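Local coordinates for protein relik capsid n-terminal domain (Oryctolagus cuniculus, PDB 2XGU) that probably helps build the capsid shell of an ancient endogenous rabbit lentivirus and probably binds host cyclophilin A through an exposed loop, at residues G17-W22 and L56-G61; L23-E28 and H33-T38; I70-E75 and Q133-T138; H84-A89 and P96-Q101. One frame throughout, in Å; residues are numbered along the deposited sequence.

Contact 1: G17-W22 and L56-G61; sequences GLIAAW and LNVTPG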
loop_
_atom_site.group_PDB
_atom_site.type_symbol
_atom_site.label_atom_id
_atom_site.label_comp_id
_atom_site.label_asym_id
_atom_site.label_seq_id
_atom_site.Cartn_x
_atom_site.Cartn_y
_atom_site.Cartn_z
ATOM N N GLY A 17 -1.840 -26.470 -5.683
ATOM C CA GLY A 17 -1.237 -26.473 -4.360
ATOM C C GLY A 17 -1.181 -25.088 -3.750
ATOM O O GLY A 17 -1.495 -24.898 -2.567
ATOM N N LEU A 18 -0.791 -24.105 -4.554
ATOM C CA LEU A 18 -0.770 -22.737 -4.069
ATOM C C LEU A 18 -2.170 -22.188 -3.822
ATOM O O LEU A 18 -2.397 -21.494 -2.836
ATOM C CB LEU A 18 -0.011 -21.834 -5.023
ATOM C CG LEU A 18 0.113 -20.391 -4.528
ATOM C CD1 LEU A 18 0.729 -20.316 -3.129
ATOM C CD2 LEU A 18 0.935 -19.585 -5.529
ATOM N N ILE A 19 -3.115 -22.514 -4.699
ATOM C CA ILE A 19 -4.486 -22.082 -4.480
ATOM C C ILE A 19 -4.973 -22.628 -3.142
ATOM O O ILE A 19 -5.503 -21.884 -2.305
ATOM C CB ILE A 19 -5.402 -22.539 -5.620
ATOM C CG1 ILE A 19 -5.024 -21.799 -6.904
ATOM C CG2 ILE A 19 -6.874 -22.309 -5.257
ATOM C CD1 ILE A 19 -5.700 -22.346 -8.146
ATOM N N ALA A 20 -4.755 -23.921 -2.919
ATOM C CA ALA A 20 -5.192 -24.559 -1.675
ATOM C C ALA A 20 -4.512 -23.938 -0.462
ATOM O O ALA A 20 -5.156 -23.723 0.561
ATOM C CB ALA A 20 -4.953 -26.058 -1.717
ATOM N N ALA A 21 -3.215 -23.643 -0.584
ATOM C CA ALA A 21 -2.456 -23.077 0.526
ATOM C C ALA A 21 -2.897 -21.643 0.869
ATOM O O ALA A 21 -3.016 -21.288 2.048
ATOM C CB ALA A 21 -0.964 -23.130 0.213
ATOM N N TRP A 22 -3.135 -20.835 -0.159
ATOM C CA TRP A 22 -3.652 -19.488 0.022
ATOM C C TRP A 22 -5.022 -19.526 0.700
ATOM O O TRP A 22 -5.279 -18.774 1.640
ATOM C CB TRP A 22 -3.768 -18.791 -1.336
ATOM C CG TRP A 22 -4.607 -17.535 -1.309
ATOM C CD1 TRP A 22 -5.806 -17.352 -1.941
ATOM C CD2 TRP A 22 -4.335 -16.311 -0.605
ATOM N NE1 TRP A 22 -6.284 -16.091 -1.695
ATOM C CE2 TRP A 22 -5.405 -15.428 -0.883
ATOM C CE3 TRP A 22 -3.279 -15.865 0.203
ATOM C CZ2 TRP A 22 -5.469 -14.134 -0.357
ATOM C CZ3 TRP A 22 -3.343 -14.564 0.724
ATOM C CH2 TRP A 22 -4.433 -13.723 0.441
ATOM N N LEU A 56 -7.791 -13.770 -5.891
ATOM C CA LEU A 56 -8.807 -12.956 -5.232
ATOM C C LEU A 56 -10.188 -13.580 -5.429
ATOM O O LEU A 56 -10.975 -13.698 -4.489
ATOM C CB LEU A 56 -8.814 -11.519 -5.769
ATOM C CG LEU A 56 -7.603 -10.631 -5.466
ATOM C CD1 LEU A 56 -7.770 -9.271 -6.121
ATOM C CD2 LEU A 56 -7.413 -10.476 -3.963
ATOM N N ASN A 57 -10.468 -13.993 -6.661
ATOM C CA ASN A 57 -11.802 -14.463 -7.018
ATOM C C ASN A 57 -12.171 -15.815 -6.416
ATOM O O ASN A 57 -13.355 -16.098 -6.213
ATOM C CB ASN A 57 -11.944 -14.528 -8.536
ATOM C CG ASN A 57 -12.016 -13.146 -9.178
ATOM O OD1 ASN A 57 -11.902 -13.014 -10.396
ATOM N ND2 ASN A 57 -12.230 -12.122 -8.363
ATOM N N VAL A 58 -11.179 -16.653 -6.130
ATOM C CA VAL A 58 -11.482 -17.968 -5.559
ATOM C C VAL A 58 -11.584 -17.925 -4.041
ATOM O O VAL A 58 -11.946 -18.915 -3.411
ATOM C CB VAL A 58 -10.451 -19.053 -5.967
ATOM C CG1 VAL A 58 -10.412 -19.216 -7.477
ATOM C CG2 VAL A 58 -9.079 -18.735 -5.386
ATOM N N THR A 59 -11.298 -16.770 -3.450
ATOM C CA THR A 59 -11.394 -16.649 -2.005
ATOM C C THR A 59 -12.853 -16.525 -1.562
ATOM O O THR A 59 -13.535 -15.584 -1.957
ATOM C CB THR A 59 -10.574 -15.459 -1.507
ATOM O OG1 THR A 59 -9.235 -15.558 -2.023
ATOM C CG2 THR A 59 -10.544 -15.431 0.013
ATOM N N PRO A 60 -13.349 -17.496 -0.769
ATOM C CA PRO A 60 -14.738 -17.455 -0.297
ATOM C C PRO A 60 -14.850 -16.681 1.007
ATOM O O PRO A 60 -13.842 -16.494 1.700
ATOM C CB PRO A 60 -15.048 -18.929 -0.032
ATOM C CG PRO A 60 -13.753 -19.461 0.467
ATOM C CD PRO A 60 -12.677 -18.739 -0.337
ATOM N N GLY A 61 -16.061 -16.238 1.327
ATOM C CA GLY A 61 -16.328 -15.540 2.571
ATOM C C GLY A 61 -15.676 -14.175 2.627
ATOM O O GLY A 61 -15.306 -13.607 1.596
#
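Trp22 reaches across from helix 16-29 and gives its indole N-H to the hydroxyl of Thr59, with NE1 and OG1 3.0 Å apart. The N-H...O angle is 151°, and OG1 stands 19° out of the indole plane, at the ring edge, so the bond is somewhat bent but clearly directed. CG of Trp22 lies anti to the backbone N (chi1 165°), which carries the indole out from the helix to the segment 56-61. OG1 of Thr59 has its stronger polar partner in the carbonyl O of Leu55, one turn back on helix 49-57, and NE1 also makes a weak bond to that carbonyl. Both residues are buried: the indole meets the ring of Phe40 and touches Thr36 and Tyr39, while Thr59 packs on Leu23 and Val26.

In the largely helical fold of a lentiviral capsid N-terminal domain, this joins the first long helix to the turn that leads from helix 49-57 into helix 63-83. Lys66, near the start of the latter, ties the turn down by bonding the backbone oxygens of Leu56 and Thr59.

The other side of the contact is looser. There Ile19 and Val58, both partly exposed, meet only through methyl groups, CG2 to CG2 at 4.2 Å, a distance of ordinary apolar contact. The CB of Val58 points at the helix, whereas the CB of Ile19 is directed across the contact rather than at it, and its side chain also touches Val14, Met54 and Leu55.

Contact 2: L23-E28 and H33-T38; sequences LKQVQE and HPATIT
Gln25 and Thr36 join two consecutive helices packed as an antiparallel hairpin: the axes of 23-28 and 34-38 approach to 9.8 Å, with their N-to-C directions 163° apart. The CB of Gln25 points toward the second helix. With CG anti to the backbone N and the chain then bent at chi2 (63°), the side chain runs along Thr36 in the opposite sense to the threonine's own. CG rests against both branches of Thr36, 3.9 Å from OG1 and slightly farther from CG2. CD stays beside OG1, and NE2 closes on it as donor at 3.1 Å, OG1 lying a little off the amide plane. NE2 also skirts the CB of Ala35. OG1 of Thr36 has its stronger partner in the carbonyl O of Gly30, in the connection between the helices, so one buried hydroxyl ties both the loop and helix 16-29.

Next to this polar link, CG2 of Val26 meets CG2 of Thr36 at 4.1 Å. Farther along helix 34-43, Thr38 bonds its counterpart Thr38 of the second subunit. His33 is the N-cap of this helix: its ND1 accepts from the backbone N of Ala35 at 3.0 Å, while CD of Pro34 sits 3.3 Å above the imidazole plane.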
loop_
_atom_site.group_PDB
_atom_site.type_symbol
_atom_site.label_atom_id
_atom_site.label_comp_id
_atom_site.label_asym_id
_atom_site.label_seq_id
_atom_site.Cartn_x
_atom_site.Cartn_y
_atom_site.Cartn_z
ATOM N N LEU A 23 -5.892 -20.416 0.235
ATOM C CA LEU A 23 -7.219 -20.524 0.836
ATOM C C LEU A 23 -7.166 -20.922 2.313
ATOM O O LEU A 23 -7.925 -20.383 3.124
ATOM C CB LEU A 23 -8.112 -21.478 0.034
ATOM C CG LEU A 23 -8.432 -20.962 -1.368
ATOM C CD1 LEU A 23 -9.284 -21.973 -2.132
ATOM C CD2 LEU A 23 -9.125 -19.606 -1.318
ATOM N N LYS A 24 -6.273 -21.848 2.672
ATOM C CA LYS A 24 -6.117 -22.235 4.073
ATOM C C LYS A 24 -5.623 -21.055 4.911
ATOM O O LYS A 24 -6.076 -20.853 6.031
ATOM C CB LYS A 24 -5.165 -23.423 4.213
ATOM C CG LYS A 24 -5.769 -24.757 3.786
ATOM N N GLN A 25 -4.704 -20.269 4.354
ATOM C CA GLN A 25 -4.172 -19.099 5.050
ATOM C C GLN A 25 -5.303 -18.130 5.362
ATOM O O GLN A 25 -5.431 -17.662 6.488
ATOM C CB GLN A 25 -3.075 -18.415 4.215
ATOM C CG GLN A 25 -2.549 -17.097 4.770
ATOM C CD GLN A 25 -1.862 -17.243 6.110
ATOM O OE1 GLN A 25 -1.298 -18.294 6.422
ATOM N NE2 GLN A 25 -1.913 -16.188 6.920
ATOM N N VAL A 26 -6.133 -17.837 4.360
ATOM C CA VAL A 26 -7.264 -16.939 4.554
ATOM C C VAL A 26 -8.262 -17.511 5.558
ATOM O O VAL A 26 -8.692 -16.810 6.471
ATOM C CB VAL A 26 -7.965 -16.606 3.221
ATOM C CG1 VAL A 26 -9.209 -15.756 3.447
ATOM C CG2 VAL A 26 -7.001 -15.873 2.289
ATOM N N GLN A 27 -8.617 -18.784 5.411
ATOM C CA GLN A 27 -9.616 -19.364 6.299
ATOM C C GLN A 27 -9.134 -19.347 7.743
ATOM O O GLN A 27 -9.901 -19.063 8.664
ATOM C CB GLN A 27 -9.965 -20.791 5.876
ATOM C CG GLN A 27 -11.065 -21.407 6.716
ATOM C CD GLN A 27 -11.472 -22.781 6.224
ATOM O OE1 GLN A 27 -12.443 -23.363 6.710
ATOM N NE2 GLN A 27 -10.731 -23.307 5.252
ATOM N N GLU A 28 -7.852 -19.637 7.934
ATOM C CA GLU A 28 -7.293 -19.798 9.271
ATOM C C GLU A 28 -7.072 -18.470 9.979
ATOM O O GLU A 28 -7.232 -18.378 11.196
ATOM C CB GLU A 28 -5.984 -20.604 9.211
ATOM C CG GLU A 28 -5.345 -20.894 10.564
ATOM C CD GLU A 28 -6.084 -21.960 11.360
ATOM O OE1 GLU A 28 -6.932 -22.669 10.778
ATOM O OE2 GLU A 28 -5.808 -22.093 12.571
ATOM N N HIS A 33 -5.924 -9.935 7.834
ATOM C CA HIS A 33 -5.029 -10.120 8.966
ATOM C C HIS A 33 -3.622 -9.795 8.477
ATOM O O HIS A 33 -3.267 -10.140 7.349
ATOM C CB HIS A 33 -5.090 -11.571 9.425
ATOM C CG HIS A 33 -4.300 -11.846 10.665
ATOM N ND1 HIS A 33 -2.950 -12.114 10.641
ATOM C CD2 HIS A 33 -4.677 -11.903 11.963
ATOM C CE1 HIS A 33 -2.526 -12.319 11.877
ATOM N NE2 HIS A 33 -3.550 -12.197 12.697
ATOM N N PRO A 34 -2.804 -9.134 9.314
ATOM C CA PRO A 34 -1.456 -8.747 8.867
ATOM C C PRO A 34 -0.632 -9.909 8.288
ATOM O O PRO A 34 0.022 -9.738 7.262
ATOM C CB PRO A 34 -0.804 -8.215 10.144
ATOM C CG PRO A 34 -1.926 -7.745 10.963
ATOM C CD PRO A 34 -3.085 -8.662 10.681
ATOM N N ALA A 35 -0.657 -11.078 8.931
ATOM C CA ALA A 35 0.109 -12.198 8.413
ATOM C C ALA A 35 -0.357 -12.630 7.019
ATOM O O ALA A 35 0.441 -13.102 6.208
ATOM C CB ALA A 35 0.032 -13.379 9.369
ATOM N N THR A 36 -1.657 -12.519 6.768
ATOM C CA THR A 36 -2.204 -12.889 5.458
ATOM C C THR A 36 -1.760 -11.917 4.359
ATOM O O THR A 36 -1.478 -12.325 3.215
ATOM C CB THR A 36 -3.725 -12.993 5.505
ATOM O OG1 THR A 36 -4.072 -13.970 6.489
ATOM C CG2 THR A 36 -4.291 -13.426 4.148
ATOM N N ILE A 37 -1.704 -10.634 4.699
ATOM C CA ILE A 37 -1.231 -9.617 3.763
ATOM C C ILE A 37 0.251 -9.828 3.414
ATOM O O ILE A 37 0.632 -9.811 2.254
ATOM C CB ILE A 37 -1.489 -8.203 4.294
ATOM C CG1 ILE A 37 -2.988 -8.002 4.580
ATOM C CG2 ILE A 37 -0.955 -7.174 3.301
ATOM C CD1 ILE A 37 -3.323 -6.689 5.331
ATOM N N THR A 38 1.082 -10.094 4.413
ATOM C CA THR A 38 2.463 -10.450 4.134
ATOM C C THR A 38 2.556 -11.701 3.240
ATOM O O THR A 38 3.327 -11.752 2.286
ATOM C CB THR A 38 3.193 -10.712 5.438
ATOM O OG1 THR A 38 3.218 -9.498 6.200
ATOM C CG2 THR A 38 4.613 -11.185 5.187
#

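Contact 3: I70-E75 and Q133-T138; sequences IDKIKE and QECQRT
Lys72 lays the far end of its aliphatic chain against Glu134 and Cys135. CD and CE each lie 3.6 Å from SG of Cys135, so the sulfur sits beside the last two methylenes. CD also packs on CB of Glu134, at 3.7 Å. The lysine chain is extended as far as CE and turns only at chi4 (-50°), which takes the ammonium group off the direction of the chain. NZ and OE1 of Glu134 stay 4.6 Å apart, too far for a direct salt bridge, and a water spans the gap. It accepts from NZ at 2.8 Å and donates to OE1 at 2.6 Å, so the opposite charges are coupled through a single solvent molecule.

A second shell surrounds these groups. The side chain of Lys72 also touches Ala131, one turn earlier on helix 118-134, and Cys135 packs on Leu68, Val69 and Thr32. The other carboxylate oxygen of Glu134, OE2, makes a long, weak ion pair with Lys76. OE2 also comes near OE2 of Glu130 of the second subunit, a proximity of like charges that the lysines probably moderate.

All three touching residues are partly exposed, which fits a solvent-bridged lysine-glutamate pair at the surface. In the helical capsid N-terminal domain, it marks where the end of helix 118-134 and the start of the C-terminal tail lean on helix 63-83.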
loop_
_atom_site.group_PDB
_atom_site.type_symbol
_atom_site.label_atom_id
_atom_site.label_comp_id
_atom_site.label_asym_id
_atom_site.label_seq_id
_atom_site.Cartn_x
_atom_site.Cartn_y
_atom_site.Cartn_z
ATOM N N ILE A 70 -11.610 -4.398 -2.549
ATOM C CA ILE A 70 -11.925 -4.151 -3.951
ATOM C C ILE A 70 -12.316 -2.694 -4.172
ATOM O O ILE A 70 -11.974 -2.098 -5.198
ATOM C CB ILE A 70 -13.054 -5.071 -4.462
ATOM C CG1 ILE A 70 -12.633 -6.539 -4.365
ATOM C CG2 ILE A 70 -13.429 -4.699 -5.892
ATOM C CD1 ILE A 70 -11.288 -6.830 -5.004
ATOM N N ASP A 71 -13.015 -2.116 -3.201
ATOM C CA ASP A 71 -13.371 -0.702 -3.265
ATOM C C ASP A 71 -12.129 0.193 -3.349
ATOM O O ASP A 71 -12.131 1.195 -4.072
ATOM C CB ASP A 71 -14.255 -0.301 -2.080
ATOM C CG ASP A 71 -15.694 -0.778 -2.233
ATOM O OD1 ASP A 71 -16.077 -1.198 -3.347
ATOM O OD2 ASP A 71 -16.446 -0.728 -1.238
ATOM N N LYS A 72 -11.079 -0.159 -2.617
ATOM C CA LYS A 72 -9.865 0.644 -2.634
ATOM C C LYS A 72 -9.117 0.493 -3.957
ATOM O O LYS A 72 -8.577 1.463 -4.468
ATOM C CB LYS A 72 -8.964 0.345 -1.431
ATOM C CG LYS A 72 -9.531 0.893 -0.137
ATOM C CD LYS A 72 -8.585 0.715 1.026
ATOM C CE LYS A 72 -9.211 1.287 2.293
ATOM N NZ LYS A 72 -9.733 2.665 2.086
ATOM N N ILE A 73 -9.102 -0.718 -4.515
ATOM C CA ILE A 73 -8.544 -0.940 -5.851
ATOM C C ILE A 73 -9.268 -0.102 -6.906
ATOM O O ILE A 73 -8.634 0.522 -7.764
ATOM C CB ILE A 73 -8.575 -2.437 -6.239
ATOM C CG1 ILE A 73 -7.632 -3.242 -5.335
ATOM C CG2 ILE A 73 -8.193 -2.635 -7.700
ATOM C CD1 ILE A 73 -7.886 -4.728 -5.386
ATOM N N LYS A 74 -10.592 -0.062 -6.822
ATOM C CA LYS A 74 -11.384 0.724 -7.767
ATOM C C LYS A 74 -11.069 2.200 -7.639
ATOM O O LYS A 74 -11.005 2.916 -8.637
ATOM C CB LYS A 74 -12.884 0.487 -7.559
ATOM C CG LYS A 74 -13.355 -0.838 -8.130
ATOM C CD LYS A 74 -14.850 -1.027 -7.960
ATOM C CE LYS A 74 -15.275 -2.427 -8.379
ATOM N NZ LYS A 74 -16.734 -2.659 -8.159
ATOM N N GLU A 75 -10.867 2.654 -6.407
ATOM C CA GLU A 75 -10.538 4.057 -6.167
ATOM C C GLU A 75 -9.207 4.417 -6.825
ATOM O O GLU A 75 -9.072 5.489 -7.414
ATOM C CB GLU A 75 -10.512 4.370 -4.666
ATOM C CG GLU A 75 -11.863 4.235 -3.980
ATOM C CD GLU A 75 -11.770 4.371 -2.467
ATOM O OE1 GLU A 75 -10.676 4.710 -1.964
ATOM O OE2 GLU A 75 -12.793 4.142 -1.783
ATOM N N GLN A 133 -3.226 -3.492 2.641
ATOM C CA GLN A 133 -2.554 -2.825 3.744
ATOM C C GLN A 133 -3.444 -1.762 4.382
ATOM O O GLN A 133 -3.463 -1.607 5.610
ATOM C CB GLN A 133 -1.271 -2.183 3.220
ATOM C CG GLN A 133 -0.018 -2.298 4.087
ATOM C CD GLN A 133 0.419 -3.728 4.375
ATOM O OE1 GLN A 133 0.117 -4.256 5.433
ATOM N NE2 GLN A 133 1.156 -4.343 3.452
ATOM N N GLU A 134 -4.185 -1.031 3.551
ATOM C CA GLU A 134 -5.059 0.039 4.028
ATOM C C GLU A 134 -6.321 -0.492 4.726
ATOM O O GLU A 134 -7.032 0.264 5.389
ATOM C CB GLU A 134 -5.396 1.012 2.883
ATOM C CG GLU A 134 -4.152 1.756 2.367
ATOM C CD GLU A 134 -4.275 2.296 0.938
ATOM O OE1 GLU A 134 -5.414 2.475 0.450
ATOM O OE2 GLU A 134 -3.219 2.545 0.301
ATOM N N CYS A 135 -6.576 -1.793 4.602
ATOM C CA CYS A 135 -7.713 -2.433 5.265
ATOM C C CYS A 135 -7.245 -3.371 6.372
ATOM O O CYS A 135 -8.004 -4.207 6.852
ATOM C CB CYS A 135 -8.545 -3.230 4.258
ATOM S SG CYS A 135 -9.293 -2.258 2.956
ATOM N N GLN A 136 -5.986 -3.235 6.776
ATOM C CA GLN A 136 -5.386 -4.136 7.757
ATOM C C GLN A 136 -6.226 -4.266 9.026
ATOM O O GLN A 136 -6.635 -3.264 9.622
ATOM C CB GLN A 136 -3.995 -3.622 8.130
ATOM C CG GLN A 136 -2.989 -4.692 8.499
ATOM C CD GLN A 136 -1.636 -4.096 8.838
ATOM O OE1 GLN A 136 -0.753 -3.983 7.984
ATOM N NE2 GLN A 136 -1.473 -3.703 10.087
ATOM N N ARG A 137 -6.468 -5.499 9.463
ATOM C CA ARG A 137 -7.234 -5.721 10.684
ATOM C C ARG A 137 -6.301 -5.703 11.888
ATOM O O ARG A 137 -5.224 -6.296 11.857
ATOM C CB ARG A 137 -7.985 -7.051 10.614
ATOM N N THR A 138 -6.704 -5.017 12.950
ATOM C CA THR A 138 -5.913 -5.028 14.168
ATOM C C THR A 138 -6.099 -6.387 14.823
ATOM O O THR A 138 -7.222 -6.860 14.974
ATOM C CB THR A 138 -6.330 -3.903 15.123
ATOM O OG1 THR A 138 -6.192 -2.644 14.449
ATOM C CG2 THR A 138 -5.464 -3.911 16.377
HETATM O O HOH W 1 -7.243 3.944 1.641
#

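Contact 4: H84-A89 and P96-Q101; sequences HPPPPA and PLTSDQ
Residues 84-89 and 96-101 come together at Pro86 and Thr98, whose CA atoms are 6.3 Å apart; prolines 85 to 88 keep an extended, polyproline-II-like backbone. The two segments form the ends of the long loop between helix 63-83 and helix 99-102, which in position corresponds to the cyclophilin-binding loop of lentiviral capsids; a similar role here is probable.

Contact between the two ends is apolar and light. CB of Pro86 touches the methyl CG2 of Thr98 at 4.1 Å. One step farther out, the rings of Pro87 and Pro96 come into loose contact, CG of the first 4.3 Å from CD of the second. CD of Pro87 is equally far from the carbonyl O of Pro96, a loose approach. Pro86 and Pro96 are exposed, so the pairing is a surface one, and order falls off beyond it: Pro88 and Ala89 have high B factors.

The base of the loop is held more firmly by polar bonds to helix 63-83. ND1 of His84 bonds to the carbonyl O of Trp80, and its imidazole stacks on the indole. The indole NE1 in turn bonds to the O of Leu97, and Ser99 OG bonds to Asp81.

Thr98 serves both sides as N-cap of helix 99-102. Its OG1 stands between the backbone N and the carbonyl carbon (chi1 67°), which sends CG2 to Pro86 and leaves OG1 to accept the backbone N-H of Gln101 at 3.2 Å, nearly straight at 165°.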
loop_
_atom_site.group_PDB
_atom_site.type_symbol
_atom_site.label_atom_id
_atom_site.label_comp_id
_atom_site.label_asym_id
_atom_site.label_seq_id
_atom_site.Cartn_x
_atom_site.Cartn_y
_atom_site.Cartn_z
ATOM N N HIS A 84 -4.323 9.808 -16.387
ATOM C CA HIS A 84 -3.726 9.208 -17.577
ATOM C C HIS A 84 -4.754 8.847 -18.637
ATOM O O HIS A 84 -5.190 7.702 -18.706
ATOM C CB HIS A 84 -2.945 7.940 -17.205
ATOM C CG HIS A 84 -1.818 8.182 -16.253
ATOM N ND1 HIS A 84 -1.965 8.096 -14.886
ATOM C CD2 HIS A 84 -0.529 8.529 -16.473
ATOM C CE1 HIS A 84 -0.810 8.371 -14.305
ATOM N NE2 HIS A 84 0.076 8.637 -15.246
ATOM N N PRO A 85 -5.128 9.816 -19.485
ATOM C CA PRO A 85 -6.027 9.510 -20.602
ATOM C C PRO A 85 -5.345 8.561 -21.584
ATOM O O PRO A 85 -4.120 8.585 -21.690
ATOM C CB PRO A 85 -6.248 10.875 -21.271
ATOM C CG PRO A 85 -5.693 11.903 -20.327
ATOM C CD PRO A 85 -4.673 11.217 -19.489
ATOM N N PRO A 86 -6.129 7.741 -22.300
ATOM C CA PRO A 86 -5.600 6.762 -23.255
ATOM C C PRO A 86 -5.190 7.407 -24.574
ATOM O O PRO A 86 -5.909 8.274 -25.073
ATOM C CB PRO A 86 -6.786 5.815 -23.492
ATOM C CG PRO A 86 -7.937 6.348 -22.683
ATOM C CD PRO A 86 -7.597 7.733 -22.257
ATOM N N PRO A 87 -4.044 6.981 -25.136
ATOM C CA PRO A 87 -3.506 7.488 -26.403
ATOM C C PRO A 87 -4.255 6.935 -27.609
ATOM O O PRO A 87 -4.997 5.962 -27.470
ATOM C CB PRO A 87 -2.065 6.954 -26.417
ATOM C CG PRO A 87 -1.815 6.387 -25.052
ATOM C CD PRO A 87 -3.146 5.990 -24.521
ATOM N N PRO A 88 -4.068 7.557 -28.784
ATOM C CA PRO A 88 -4.619 7.029 -30.036
ATOM C C PRO A 88 -4.065 5.638 -30.325
ATOM O O PRO A 88 -2.979 5.300 -29.856
ATOM C CB PRO A 88 -4.123 8.026 -31.085
ATOM C CG PRO A 88 -3.903 9.288 -30.329
ATOM C CD PRO A 88 -3.421 8.867 -28.973
ATOM N N ALA A 89 -4.805 4.853 -31.101
ATOM C CA ALA A 89 -4.470 3.450 -31.343
ATOM C C ALA A 89 -3.020 3.207 -31.772
ATOM O O ALA A 89 -2.320 2.390 -31.175
ATOM C CB ALA A 89 -5.433 2.845 -32.360
ATOM N N PRO A 96 1.488 3.463 -22.788
ATOM C CA PRO A 96 1.001 3.393 -21.408
ATOM C C PRO A 96 -0.412 2.824 -21.382
ATOM O O PRO A 96 -1.107 2.841 -22.406
ATOM C CB PRO A 96 0.975 4.862 -20.966
ATOM C CG PRO A 96 1.866 5.567 -21.889
ATOM C CD PRO A 96 1.780 4.848 -23.198
ATOM N N LEU A 97 -0.845 2.337 -20.226
ATOM C CA LEU A 97 -2.055 1.535 -20.193
ATOM C C LEU A 97 -3.201 2.151 -19.400
ATOM O O LEU A 97 -2.987 3.024 -18.555
ATOM C CB LEU A 97 -1.725 0.148 -19.658
ATOM C CG LEU A 97 -0.702 -0.611 -20.511
ATOM C CD1 LEU A 97 -0.145 -1.803 -19.764
ATOM C CD2 LEU A 97 -1.317 -1.049 -21.828
ATOM N N THR A 98 -4.421 1.719 -19.711
ATOM C CA THR A 98 -5.588 2.120 -18.938
ATOM C C THR A 98 -5.648 1.304 -17.649
ATOM O O THR A 98 -4.992 0.260 -17.520
ATOM C CB THR A 98 -6.900 1.859 -19.692
ATOM O OG1 THR A 98 -7.088 0.445 -19.825
ATOM C CG2 THR A 98 -6.886 2.510 -21.081
ATOM N N SER A 99 -6.457 1.746 -16.698
ATOM C CA SER A 99 -6.594 0.963 -15.478
ATOM C C SER A 99 -7.178 -0.414 -15.762
ATOM O O SER A 99 -6.805 -1.384 -15.094
ATOM C CB SER A 99 -7.391 1.696 -14.388
ATOM O OG SER A 99 -8.773 1.759 -14.690
ATOM N N ASP A 100 -8.082 -0.515 -16.741
ATOM C CA ASP A 100 -8.667 -1.827 -17.053
ATOM C C ASP A 100 -7.564 -2.783 -17.483
ATOM O O ASP A 100 -7.504 -3.931 -17.027
ATOM C CB ASP A 100 -9.719 -1.716 -18.162
ATOM C CG ASP A 100 -11.114 -1.365 -17.642
ATOM O OD1 ASP A 100 -11.348 -1.402 -16.418
ATOM O OD2 ASP A 100 -11.986 -1.062 -18.487
ATOM N N GLN A 101 -6.656 -2.299 -18.324
ATOM C CA GLN A 101 -5.533 -3.103 -18.788
ATOM C C GLN A 101 -4.589 -3.471 -17.641
ATOM O O GLN A 101 -4.113 -4.600 -17.548
ATOM C CB GLN A 101 -4.767 -2.357 -19.889
ATOM C CG GLN A 101 -5.558 -2.225 -21.191
ATOM C CD GLN A 101 -4.833 -1.408 -22.244
ATOM O OE1 GLN A 101 -4.626 -1.867 -23.371
ATOM N NE2 GLN A 101 -4.450 -0.188 -21.889
#

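In the fold
Contacts 1 and 2 both use helix 16-29, are partly buried, and touch each other: CH2 of Trp22 lies 3.7 Å from CG2 of Thr36. In each, a side-chain N-H meets a threonine hydroxyl that also bonds a backbone carbonyl. Contacts 3 and 4 lie at the surface. Both involve helix 63-83 or the loop that follows it, but one relies on methylenes, a sulfur and a water, the other on proline rings and a methyl. Contacts 2 and 3 meet where Pro34 packs on the C-terminal tail, and both reach the second subunit. Contact 4 stands apart, its centre about 34 Å from that of contact 2.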